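Local coordinates for protein amidohydrolase (Brucella melitensis biovar Abortus, PDB 4F0L) that probably acts as a metal-dependent deaminase of the amidohydrolase family, holding a metal ion in its barrel-shaped active-site domain, at residues Leu111-Tyr114 with Val115-Glu119. Residues are numbered along the deposited sequence; the frame is centred on the assembly and turned at random.
Sequences LRLY and VDMLE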
# COMPACT_ATOMS: atom_id res chain seq x y z
N LEU B 111 8.19 18.11 -13.20
CA LEU B 111 7.59 19.04 -12.26
C LEU B 111 6.44 18.41 -11.50
O LEU B 111 6.40 18.48 -10.25
CB LEU B 111 7.17 20.36 -12.92
CG LEU B 111 6.43 21.36 -12.01
CD1 LEU B 111 7.30 21.77 -10.84
CD2 LEU B 111 5.93 22.58 -12.79
N ARG B 112 5.51 17.77 -12.21
CA ARG B 112 4.33 17.22 -11.55
C ARG B 112 4.71 16.07 -10.61
O ARG B 112 4.11 15.91 -9.55
CB ARG B 112 3.29 16.77 -12.57
CG ARG B 112 1.97 16.33 -11.97
CD ARG B 112 1.28 17.49 -11.24
NE ARG B 112 0.08 17.11 -10.48
CZ ARG B 112 0.08 16.54 -9.26
NH1 ARG B 112 1.20 16.29 -8.61
NH2 ARG B 112 -1.06 16.23 -8.69
N LEU B 113 5.71 15.30 -11.00
CA LEU B 113 6.29 14.29 -10.12
C LEU B 113 6.89 14.85 -8.84
O LEU B 113 6.63 14.34 -7.72
CB LEU B 113 7.37 13.53 -10.84
CG LEU B 113 8.20 12.61 -9.95
CD1 LEU B 113 7.32 11.56 -9.28
CD2 LEU B 113 9.39 11.98 -10.72
N TYR B 114 7.67 15.91 -8.99
CA TYR B 114 8.33 16.49 -7.82
C TYR B 114 7.29 17.14 -6.90
O TYR B 114 7.45 17.12 -5.68
CB TYR B 114 9.48 17.44 -8.22
CG TYR B 114 10.61 16.77 -9.01
CD1 TYR B 114 10.88 15.40 -8.90
CD2 TYR B 114 11.42 17.50 -9.86
CE1 TYR B 114 11.88 14.79 -9.64
CE2 TYR B 114 12.43 16.91 -10.56
CZ TYR B 114 12.66 15.56 -10.46
OH TYR B 114 13.66 14.95 -11.18
N VAL B 115 6.22 17.70 -7.47
CA VAL B 115 5.12 18.18 -6.64
C VAL B 115 4.48 17.03 -5.84
O VAL B 115 4.22 17.14 -4.63
CB VAL B 115 4.07 18.92 -7.48
CG1 VAL B 115 2.72 18.97 -6.75
CG2 VAL B 115 4.57 20.31 -7.88
N ASP B 116 4.21 15.92 -6.52
CA ASP B 116 3.66 14.73 -5.86
C ASP B 116 4.62 14.24 -4.72
O ASP B 116 4.20 13.96 -3.59
CB ASP B 116 3.49 13.66 -6.95
CG ASP B 116 2.27 12.82 -6.77
OD1 ASP B 116 2.03 12.47 -5.59
OD2 ASP B 116 1.61 12.45 -7.81
N MET B 117 5.92 14.17 -5.02
CA MET B 117 6.91 13.78 -3.99
C MET B 117 6.89 14.75 -2.81
O MET B 117 6.86 14.32 -1.68
CB MET B 117 8.33 13.76 -4.57
CG MET B 117 8.59 12.58 -5.52
SD MET B 117 10.28 12.61 -6.11
CE MET B 117 10.43 11.03 -6.95
N LEU B 118 6.90 16.05 -3.08
CA LEU B 118 6.85 17.06 -2.00
C LEU B 118 5.60 16.88 -1.15
O LEU B 118 5.68 16.89 0.07
CB LEU B 118 6.95 18.49 -2.55
CG LEU B 118 8.37 18.96 -2.91
CD1 LEU B 118 8.38 20.20 -3.80
CD2 LEU B 118 9.15 19.27 -1.60
N GLU B 119 4.45 16.68 -1.79
CA GLU B 119 3.20 16.46 -1.08
C GLU B 119 3.20 15.16 -0.21
O GLU B 119 2.52 15.07 0.79
CB GLU B 119 2.02 16.49 -2.03
CG GLU B 119 1.71 17.87 -2.62
CD GLU B 119 0.43 17.88 -3.47
OE1 GLU B 119 -0.17 16.78 -3.65
OE2 GLU B 119 -0.01 18.98 -3.94
O HOH W 1 0.27 15.40 -6.24
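Met117 runs back toward the N-terminal end of its helix, alongside Tyr114 and across Leu113. Its CB rests 3.6 Å from both Leu113 O and Tyr114 O. Met117 CG lies beside the backbone N (chi1 -72°), which brings it to 3.4 Å from Leu113 O and near Leu113 CD1. The extended chain then carries Met117 SD to the rim of the Tyr114 ring, 4.0 Å from Tyr114 CD1. Because Met117 SD sits 76° off the normal of the Tyr114 ring and 5.2 Å from its centroid, this is an edge-on Met-aromatic contact. CE ends against the isobutyl fork of Leu113, about equally close to CD1 and CD2. Beyond the helix, Met117 also touches Ser66 and Asn63 of strand 56-66, while Tyr114 OH is hydrogen-bonded to Glu127.

A polar flank is built from Arg112, whose chain bends at chi2 (63°) and turns the guanidinium toward the C-terminal end of the helix. Arg112 NH1 passes Val115 CG1 at 3.6 Å. The same Arg112 NH1 gives a 2.7 Å hydrogen bond to a water, which donates to Glu119 OE1. Asp116 OD2 is only a long ionic partner of Arg112 NH1, well out of the guanidinium plane; Asp116 OD2 also has a hydrogen bond with Tyr71 OH, and Arg112 NE pairs with Glu446. Four successive bonds from N-H of residue i+4 to O of residue i, Val115 to Leu111 through Leu118 to Tyr114, identify a regular alpha-helix. Its apolar side packs on the strand carrying the iron ligand His65, consistent with an outer helix of the amidohydrolase TIM-barrel.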